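Local coordinates for protein acid phosphatase (Mycobacterium tuberculosis, PDB 2A6P) that removes phosphate from a broad range of phosphate monoesters and can serve gluconeogenesis as a fructose-1,6-bisphosphatase, with negligible mutase activity, at residues R9-R17 with A48-D58; G153-T161 with E170-T178. One frame throughout, in Å; residues are numbered along the deposited sequence.

Contact 1: residues R9-R17 with A48-D58. With SO4 (sulfate ion), chain C.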
loop_
_atom_site.group_PDB
_atom_site.type_symbol
_atom_site.label_atom_id
_atom_site.label_comp_id
_atom_site.label_asym_id
_atom_site.label_seq_id
_atom_site.Cartn_x
_atom_site.Cartn_y
_atom_site.Cartn_z
ATOM N N ARG A 9 -7.536 -9.247 14.768
ATOM C CA ARG A 9 -7.081 -10.663 14.799
ATOM C C ARG A 9 -5.573 -10.659 14.872
ATOM O O ARG A 9 -4.932 -9.611 14.768
ATOM C CB ARG A 9 -7.508 -11.414 13.535
ATOM C CG ARG A 9 -8.125 -12.776 13.822
ATOM C CD ARG A 9 -7.287 -13.571 14.823
ATOM N NE ARG A 9 -8.070 -14.634 15.439
ATOM C CZ ARG A 9 -8.768 -14.510 16.569
ATOM N NH1 ARG A 9 -8.778 -13.360 17.235
ATOM N NH2 ARG A 9 -9.488 -15.535 17.017
ATOM N N ASN A 10 -5.018 -11.850 15.025
ATOM C CA ASN A 10 -3.587 -12.040 15.123
ATOM C C ASN A 10 -3.034 -12.594 13.807
ATOM O O ASN A 10 -1.859 -12.961 13.738
ATOM C CB ASN A 10 -3.302 -13.014 16.270
ATOM C CG ASN A 10 -4.035 -12.635 17.545
ATOM O OD1 ASN A 10 -4.422 -13.500 18.344
ATOM N ND2 ASN A 10 -4.225 -11.336 17.748
ATOM N N HIS A 11 -3.875 -12.655 12.771
ATOM C CA HIS A 11 -3.436 -13.169 11.469
ATOM C C HIS A 11 -3.543 -12.186 10.303
ATOM O O HIS A 11 -4.107 -11.096 10.447
ATOM C CB HIS A 11 -4.166 -14.468 11.130
ATOM C CG HIS A 11 -3.736 -15.622 11.978
ATOM N ND1 HIS A 11 -4.392 -15.979 13.138
ATOM C CD2 HIS A 11 -2.646 -16.422 11.900
ATOM C CE1 HIS A 11 -3.720 -16.943 13.740
ATOM N NE2 HIS A 11 -2.656 -17.229 13.012
ATOM N N ARG A 12 -3.000 -12.589 9.150
ATOM C CA ARG A 12 -2.975 -11.741 7.959
ATOM C C ARG A 12 -3.483 -12.382 6.669
ATOM O O ARG A 12 -3.461 -13.600 6.508
ATOM C CB ARG A 12 -1.541 -11.269 7.688
ATOM C CG ARG A 12 -0.889 -10.457 8.777
ATOM C CD ARG A 12 0.622 -10.414 8.562
ATOM N NE ARG A 12 1.202 -11.757 8.614
ATOM C CZ ARG A 12 2.489 -12.043 8.424
ATOM N NH1 ARG A 12 3.365 -11.076 8.165
ATOM N NH2 ARG A 12 2.900 -13.306 8.493
ATOM N N LEU A 13 -3.916 -11.533 5.741
ATOM C CA LEU A 13 -4.383 -11.977 4.427
ATOM C C LEU A 13 -3.348 -11.478 3.414
ATOM O O LEU A 13 -3.171 -10.269 3.253
ATOM C CB LEU A 13 -5.757 -11.370 4.101
ATOM C CG LEU A 13 -6.221 -11.444 2.636
ATOM C CD1 LEU A 13 -6.314 -12.899 2.177
ATOM C CD2 LEU A 13 -7.557 -10.752 2.487
ATOM N N LEU A 14 -2.638 -12.388 2.760
ATOM C CA LEU A 14 -1.650 -11.955 1.780
ATOM C C LEU A 14 -2.201 -12.243 0.395
ATOM O O LEU A 14 -2.953 -13.198 0.208
ATOM C CB LEU A 14 -0.315 -12.694 1.936
ATOM C CG LEU A 14 0.315 -13.143 3.264
ATOM C CD1 LEU A 14 1.815 -12.907 3.163
ATOM C CD2 LEU A 14 -0.252 -12.408 4.450
ATOM N N LEU A 15 -1.843 -11.405 -0.570
ATOM C CA LEU A 15 -2.280 -11.605 -1.943
ATOM C C LEU A 15 -1.057 -11.574 -2.835
ATOM O O LEU A 15 -0.190 -10.722 -2.671
ATOM C CB LEU A 15 -3.256 -10.513 -2.385
ATOM C CG LEU A 15 -4.542 -10.423 -1.566
ATOM C CD1 LEU A 15 -4.321 -9.548 -0.332
ATOM C CD2 LEU A 15 -5.622 -9.841 -2.437
ATOM N N LEU A 16 -0.985 -12.509 -3.774
ATOM C CA LEU A 16 0.139 -12.580 -4.703
ATOM C C LEU A 16 -0.363 -12.574 -6.143
ATOM O O LEU A 16 -1.170 -13.441 -6.524
ATOM C CB LEU A 16 0.945 -13.864 -4.467
ATOM C CG LEU A 16 2.013 -14.167 -5.537
ATOM C CD1 LEU A 16 3.097 -13.087 -5.497
ATOM C CD2 LEU A 16 2.631 -15.550 -5.329
ATOM N N ARG A 17 0.093 -11.607 -6.939
ATOM C CA ARG A 17 -0.307 -11.559 -8.344
ATOM C C ARG A 17 0.626 -12.505 -9.105
ATOM O O ARG A 17 1.801 -12.622 -8.766
ATOM C CB ARG A 17 -0.162 -10.143 -8.935
ATOM C CG ARG A 17 -0.541 -10.087 -10.429
ATOM C CD ARG A 17 -0.419 -8.692 -11.018
ATOM N NE ARG A 17 -0.821 -8.653 -12.428
ATOM C CZ ARG A 17 -0.594 -7.620 -13.240
ATOM N NH1 ARG A 17 0.030 -6.543 -12.785
ATOM N NH2 ARG A 17 -0.963 -7.669 -14.511
ATOM N N ALA A 48 9.274 -14.590 -5.761
ATOM C CA ALA A 48 8.197 -14.284 -4.829
ATOM C C ALA A 48 8.113 -15.331 -3.709
ATOM O O ALA A 48 7.988 -14.977 -2.538
ATOM C CB ALA A 48 6.878 -14.209 -5.578
ATOM N N GLY A 49 8.177 -16.612 -4.074
ATOM C CA GLY A 49 8.109 -17.677 -3.087
ATOM C C GLY A 49 9.281 -17.576 -2.134
ATOM O O GLY A 49 9.196 -17.956 -0.968
ATOM N N GLN A 50 10.383 -17.053 -2.652
ATOM C CA GLN A 50 11.603 -16.856 -1.886
ATOM C C GLN A 50 11.275 -15.802 -0.839
ATOM O O GLN A 50 11.620 -15.930 0.339
ATOM C CB GLN A 50 12.705 -16.337 -2.814
ATOM C CG GLN A 50 14.115 -16.798 -2.469
ATOM C CD GLN A 50 15.140 -16.402 -3.533
ATOM O OE1 GLN A 50 15.493 -15.223 -3.672
ATOM N NE2 GLN A 50 15.613 -17.386 -4.295
ATOM N N LEU A 51 10.591 -14.758 -1.295
ATOM C CA LEU A 51 10.178 -13.648 -0.448
ATOM C C LEU A 51 9.113 -14.061 0.581
ATOM O O LEU A 51 9.136 -13.598 1.724
ATOM C CB LEU A 51 9.662 -12.517 -1.335
ATOM C CG LEU A 51 9.138 -11.246 -0.672
ATOM C CD1 LEU A 51 10.106 -10.765 0.389
ATOM C CD2 LEU A 51 8.933 -10.190 -1.756
ATOM N N LEU A 52 8.186 -14.928 0.169
ATOM C CA LEU A 52 7.137 -15.400 1.066
ATOM C C LEU A 52 7.787 -16.195 2.193
ATOM O O LEU A 52 7.280 -16.252 3.316
ATOM C CB LEU A 52 6.147 -16.301 0.314
ATOM C CG LEU A 52 4.801 -15.823 -0.267
ATOM C CD1 LEU A 52 4.537 -14.363 0.042
ATOM C CD2 LEU A 52 4.794 -16.071 -1.762
ATOM N N GLY A 53 8.925 -16.801 1.875
ATOM C CA GLY A 53 9.646 -17.602 2.842
ATOM C C GLY A 53 10.073 -16.847 4.079
ATOM O O GLY A 53 10.054 -17.400 5.173
ATOM N N GLU A 54 10.455 -15.586 3.928
ATOM C CA GLU A 54 10.884 -14.824 5.089
ATOM C C GLU A 54 9.785 -13.955 5.689
ATOM O O GLU A 54 10.062 -13.020 6.445
ATOM C CB GLU A 54 12.112 -13.977 4.742
ATOM C CG GLU A 54 11.943 -13.050 3.560
ATOM C CD GLU A 54 13.270 -12.484 3.087
ATOM O OE1 GLU A 54 14.149 -13.288 2.708
ATOM O OE2 GLU A 54 13.437 -11.243 3.095
ATOM N N LEU A 55 8.537 -14.265 5.355
ATOM C CA LEU A 55 7.410 -13.518 5.900
ATOM C C LEU A 55 6.863 -14.223 7.143
ATOM O O LEU A 55 5.925 -13.740 7.782
ATOM C CB LEU A 55 6.305 -13.356 4.851
ATOM C CG LEU A 55 6.596 -12.313 3.770
ATOM C CD1 LEU A 55 5.423 -12.230 2.813
ATOM C CD2 LEU A 55 6.830 -10.955 4.415
ATOM N N GLU A 56 7.469 -15.361 7.479
ATOM C CA GLU A 56 7.069 -16.150 8.641
ATOM C C GLU A 56 5.560 -16.281 8.747
ATOM O O GLU A 56 4.941 -15.738 9.663
ATOM C CB GLU A 56 7.638 -15.531 9.926
ATOM C CG GLU A 56 9.166 -15.607 10.007
ATOM C CD GLU A 56 9.725 -15.189 11.360
ATOM O OE1 GLU A 56 9.386 -15.837 12.383
ATOM O OE2 GLU A 56 10.514 -14.216 11.388
ATOM N N LEU A 57 4.977 -17.010 7.800
ATOM C CA LEU A 57 3.536 -17.225 7.760
ATOM C C LEU A 57 3.107 -18.387 8.659
ATOM O O LEU A 57 3.781 -19.416 8.738
ATOM C CB LEU A 57 3.100 -17.480 6.317
ATOM C CG LEU A 57 3.594 -16.432 5.317
ATOM C CD1 LEU A 57 3.054 -16.755 3.930
ATOM C CD2 LEU A 57 3.145 -15.047 5.763
ATOM N N ASP A 58 1.970 -18.215 9.322
ATOM C CA ASP A 58 1.447 -19.221 10.230
ATOM C C ASP A 58 0.554 -20.262 9.552
ATOM O O ASP A 58 -0.605 -19.989 9.234
ATOM C CB ASP A 58 0.669 -18.534 11.354
ATOM C CG ASP A 58 0.302 -19.482 12.468
ATOM O OD1 ASP A 58 1.229 -20.037 13.085
ATOM O OD2 ASP A 58 -0.903 -19.678 12.730
HETATM S S SO4 C . -2.328 -10.337 -17.134
HETATM O O1 SO4 C . -1.219 -9.656 -16.392
HETATM O O2 SO4 C . -1.669 -11.415 -18.039
HETATM O O3 SO4 C . -3.133 -11.040 -16.212
HETATM O O4 SO4 C . -2.819 -9.335 -18.040
#
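L14 and L16 meet A48, L52, L55 and L57 where strand 13-17 packs against the last turns of helix 39-53 in the histidine phosphatase fold. This is the first half of a beta-alpha-beta crossover: the helix runs nearly antiparallel to the strand, its axis 11.1 Å away, and the chain then enters parallel strand 61-64, with strand 147-151 lying between the two.

Alternate strand residues make the apolar contacts. L14 sends its CD1 tip to tip against CD2 of L57, at 3.6 Å; the same methyl lies 3.7 Å from CD1 of L55, the two side chains passing in opposite directions. Two residues further along, toward H18, L16 has CG anti to its backbone N (chi1 170°), which aims both methyls at the helix: CD1 rests 3.9 Å from CB of A48, and CD2 approaches CD2 of L52. The short alanine suits a point where the helix comes close to the strand, and the branched leucines span the wider gaps. L13 and L15 point to the sheet's other face, onto helix 153-163.

Polar bonds gather at the outer end. R12, its chain bent at chi3 (-61°), donates from NH2 to O of L55, 3.1 Å away and in the guanidinium plane; the bond is nearly straight, and a long arginine suits a carbonyl just past the helix end. H11 donates from NE2 to OD2 of D58 over 3.0 Å, a histidine-carboxylate bond with ring and carboxylate planes 31° apart.

At the inner end R17, which in the family's RHG signature precedes H18, the probable carrier of the phosphohistidine, extends to a sulfate also bound by T21 and T30. Its NH2 lies 2.7 Å from O1 of the ion, in a hydrogen bond of less certain placement.

Contact 2: residues G153-T161 with E170-T178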
loop_
_atom_site.group_PDB
_atom_site.type_symbol
_atom_site.label_atom_id
_atom_site.label_comp_id
_atom_site.label_asym_id
_atom_site.label_seq_id
_atom_site.Cartn_x
_atom_site.Cartn_y
_atom_site.Cartn_z
ATOM N N GLY A 153 -4.300 -9.028 -11.031
ATOM C CA GLY A 153 -4.170 -7.606 -10.758
ATOM C C GLY A 153 -5.401 -6.893 -10.255
ATOM O O GLY A 153 -5.433 -6.410 -9.109
ATOM N N HIS A 154 -6.424 -6.822 -11.103
ATOM C CA HIS A 154 -7.648 -6.138 -10.721
ATOM C C HIS A 154 -8.395 -6.818 -9.586
ATOM O O HIS A 154 -8.795 -6.143 -8.634
ATOM C CB HIS A 154 -8.543 -5.937 -11.950
ATOM C CG HIS A 154 -7.991 -4.944 -12.933
ATOM N ND1 HIS A 154 -8.360 -4.918 -14.262
ATOM C CD2 HIS A 154 -7.096 -3.941 -12.775
ATOM C CE1 HIS A 154 -7.713 -3.945 -14.877
ATOM N NE2 HIS A 154 -6.940 -3.338 -13.997
ATOM N N PHE A 155 -8.561 -8.137 -9.641
ATOM C CA PHE A 155 -9.279 -8.796 -8.555
ATOM C C PHE A 155 -8.568 -8.656 -7.206
ATOM O O PHE A 155 -9.211 -8.415 -6.194
ATOM C CB PHE A 155 -9.539 -10.277 -8.838
ATOM C CG PHE A 155 -10.474 -10.912 -7.830
ATOM C CD1 PHE A 155 -11.806 -10.510 -7.755
ATOM C CD2 PHE A 155 -10.000 -11.835 -6.890
ATOM C CE1 PHE A 155 -12.655 -11.017 -6.748
ATOM C CE2 PHE A 155 -10.846 -12.344 -5.882
ATOM C CZ PHE A 155 -12.167 -11.934 -5.812
ATOM N N SER A 156 -7.245 -8.812 -7.186
ATOM C CA SER A 156 -6.497 -8.658 -5.935
ATOM C C SER A 156 -6.764 -7.259 -5.368
ATOM O O SER A 156 -6.965 -7.088 -4.170
ATOM C CB SER A 156 -4.996 -8.845 -6.171
ATOM O OG SER A 156 -4.682 -10.189 -6.506
ATOM N N ARG A 157 -6.749 -6.255 -6.236
ATOM C CA ARG A 157 -7.014 -4.887 -5.818
ATOM C C ARG A 157 -8.434 -4.769 -5.300
ATOM O O ARG A 157 -8.711 -3.973 -4.401
ATOM C CB ARG A 157 -6.896 -3.923 -6.983
ATOM C CG ARG A 157 -5.538 -3.726 -7.586
ATOM C CD ARG A 157 -5.704 -2.513 -8.477
ATOM N NE ARG A 157 -4.794 -2.488 -9.596
ATOM C CZ ARG A 157 -4.735 -1.486 -10.461
ATOM N NH1 ARG A 157 -5.536 -0.438 -10.308
ATOM N NH2 ARG A 157 -3.890 -1.550 -11.477
ATOM N N ALA A 158 -9.336 -5.538 -5.907
ATOM C CA ALA A 158 -10.737 -5.535 -5.514
ATOM C C ALA A 158 -10.812 -6.051 -4.091
ATOM O O ALA A 158 -11.487 -5.466 -3.240
ATOM C CB ALA A 158 -11.554 -6.443 -6.439
ATOM N N VAL A 159 -10.134 -7.164 -3.838
ATOM C CA VAL A 159 -10.134 -7.736 -2.498
ATOM C C VAL A 159 -9.566 -6.743 -1.488
ATOM O O VAL A 159 -10.142 -6.534 -0.426
ATOM C CB VAL A 159 -9.322 -9.030 -2.446
ATOM C CG1 VAL A 159 -9.206 -9.520 -1.001
ATOM C CG2 VAL A 159 -10.009 -10.087 -3.321
ATOM N N ILE A 160 -8.447 -6.118 -1.833
ATOM C CA ILE A 160 -7.815 -5.131 -0.948
ATOM C C ILE A 160 -8.744 -3.952 -0.675
ATOM O O ILE A 160 -8.908 -3.536 0.477
ATOM C CB ILE A 160 -6.503 -4.601 -1.560
ATOM C CG1 ILE A 160 -5.467 -5.728 -1.616
ATOM C CG2 ILE A 160 -5.988 -3.414 -0.761
ATOM C CD1 ILE A 160 -4.222 -5.350 -2.354
ATOM N N THR A 161 -9.338 -3.410 -1.740
ATOM C CA THR A 161 -10.252 -2.278 -1.609
ATOM C C THR A 161 -11.401 -2.613 -0.668
ATOM O O THR A 161 -11.832 -1.774 0.114
ATOM C CB THR A 161 -10.838 -1.870 -2.974
ATOM O OG1 THR A 161 -9.774 -1.499 -3.857
ATOM C CG2 THR A 161 -11.779 -0.692 -2.823
ATOM N N GLU A 170 -12.648 2.589 -5.790
ATOM C CA GLU A 170 -11.322 2.960 -5.292
ATOM C C GLU A 170 -10.197 1.986 -5.674
ATOM O O GLU A 170 -9.032 2.229 -5.345
ATOM C CB GLU A 170 -11.348 3.120 -3.759
ATOM C CG GLU A 170 -12.350 4.124 -3.194
ATOM C CD GLU A 170 -12.220 5.519 -3.793
ATOM O OE1 GLU A 170 -11.143 5.870 -4.312
ATOM O OE2 GLU A 170 -13.201 6.283 -3.726
ATOM N N GLY A 171 -10.536 0.889 -6.355
ATOM C CA GLY A 171 -9.510 -0.059 -6.758
ATOM C C GLY A 171 -8.458 0.581 -7.663
ATOM O O GLY A 171 -7.353 0.055 -7.838
ATOM N N SER A 172 -8.807 1.728 -8.240
ATOM C CA SER A 172 -7.924 2.471 -9.135
ATOM C C SER A 172 -6.771 3.125 -8.377
ATOM O O SER A 172 -5.758 3.483 -8.965
ATOM C CB SER A 172 -8.725 3.564 -9.856
ATOM O OG SER A 172 -9.254 4.516 -8.926
ATOM N N ARG A 173 -6.939 3.268 -7.064
ATOM C CA ARG A 173 -5.946 3.909 -6.201
ATOM C C ARG A 173 -4.838 3.000 -5.664
ATOM O O ARG A 173 -3.974 3.467 -4.917
ATOM C CB ARG A 173 -6.659 4.568 -5.023
ATOM C CG ARG A 173 -7.811 5.470 -5.433
ATOM C CD ARG A 173 -7.317 6.626 -6.302
ATOM N NE ARG A 173 -8.385 7.579 -6.615
ATOM C CZ ARG A 173 -8.172 8.817 -7.048
ATOM N NH1 ARG A 173 -6.926 9.248 -7.219
ATOM N NH2 ARG A 173 -9.195 9.626 -7.297
ATOM N N PHE A 174 -4.851 1.724 -6.039
ATOM C CA PHE A 174 -3.846 0.788 -5.557
ATOM C C PHE A 174 -3.183 0.003 -6.680
ATOM O O PHE A 174 -3.868 -0.641 -7.470
ATOM C CB PHE A 174 -4.473 -0.211 -4.580
ATOM C CG PHE A 174 -5.300 0.429 -3.500
ATOM C CD1 PHE A 174 -6.697 0.381 -3.550
ATOM C CD2 PHE A 174 -4.688 1.095 -2.447
ATOM C CE1 PHE A 174 -7.480 0.989 -2.566
ATOM C CE2 PHE A 174 -5.458 1.713 -1.448
ATOM C CZ PHE A 174 -6.863 1.660 -1.509
ATOM N N ALA A 175 -1.856 0.043 -6.740
ATOM C CA ALA A 175 -1.127 -0.695 -7.770
ATOM C C ALA A 175 -1.012 -2.158 -7.345
ATOM O O ALA A 175 -1.199 -2.491 -6.170
ATOM C CB ALA A 175 0.258 -0.105 -7.968
ATOM N N MET A 176 -0.699 -3.023 -8.305
ATOM C CA MET A 176 -0.544 -4.451 -8.062
ATOM C C MET A 176 0.194 -5.000 -9.268
ATOM O O MET A 176 -0.423 -5.583 -10.160
ATOM C CB MET A 176 -1.911 -5.138 -7.954
ATOM C CG MET A 176 -1.892 -6.561 -7.359
ATOM S SD MET A 176 -1.800 -6.640 -5.514
ATOM C CE MET A 176 -1.029 -8.242 -5.289
ATOM N N PRO A 177 1.526 -4.800 -9.328
ATOM C CA PRO A 177 2.309 -5.305 -10.468
ATOM C C PRO A 177 2.470 -6.822 -10.453
ATOM O O PRO A 177 2.155 -7.477 -9.453
ATOM C CB PRO A 177 3.643 -4.549 -10.351
ATOM C CG PRO A 177 3.762 -4.275 -8.869
ATOM C CD PRO A 177 2.338 -3.929 -8.454
ATOM N N THR A 178 2.945 -7.376 -11.567
ATOM C CA THR A 178 3.121 -8.822 -11.688
ATOM C C THR A 178 4.098 -9.356 -10.657
ATOM O O THR A 178 5.168 -8.797 -10.446
ATOM C CB THR A 178 3.639 -9.215 -13.081
ATOM O OG1 THR A 178 4.906 -8.594 -13.308
ATOM C CG2 THR A 178 2.662 -8.778 -14.159
HETATM O O HOH W 1 -3.015 -4.046 -11.505
#
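R157 leaves its helix with CG anti to the carbonyl carbon (chi1 -67°) and stays extended to NE, running past M176, whose chain, CG anti to the backbone N and bent at chi2 (80°), slides by the other way. CG of R157 lies 3.9 Å from CB of M176. The long stem carries the guanidinium to O of G171, which lies in its plane and takes a nearly straight 3.1 Å bond from NH1, tilted from the carbonyl plane. A ring carbon of H154 lies over one face of the guanidinium, O of F174 over the other. NH2 gives a 2.6 Å hydrogen bond to a water weakly bonded to O of M176, and a salt bridge to E187 of the second subunit.

In the histidine phosphatase fold, helix 153-163 follows the strand that leads to H152; residues 170-178, a 3-10 turn then a loop, carry the chain to antiparallel strand 180-187. G153, at the helix start, hydrogen-bonds through N to a glycerol, probably from the crystallisation liquor, near E90, the probable proton donor/acceptor.

Flexible and unbranched, M176 suits the helix groove, where SD lies 3.9 Å from CB of S156 and reaches CD1 of I160. T161 donates from OG1 to O of R157 over 2.7 Å, from the opposite face to T161 N. Lacking a side chain, G171 can bring CA within 3.2 Å of the same OG1.

How the contacts relate
Contacts 1 and 2 flank opposite faces of the sheet, their centres about 17 Å apart: strand 13-17 is part of contact 1 and packs against the helix of contact 2. Contact 2 is buried near the middle of the chain and borders the dimer interface; contact 1 lies farther out and only partly buried. Their chemistry follows: 9-17 with 48-58 uses leucine packing within the fold and polar bonds toward solvent, whereas 153-161 with 170-178 buries an arginine among carbonyls and a neighbouring subunit's carboxylate. The two touch: R17 NH1 probably donates to O of M176 over 2.8 Å and L15 packs on S156, joining the strand's RHG end to helix 153-163, which follows H152, and its loop.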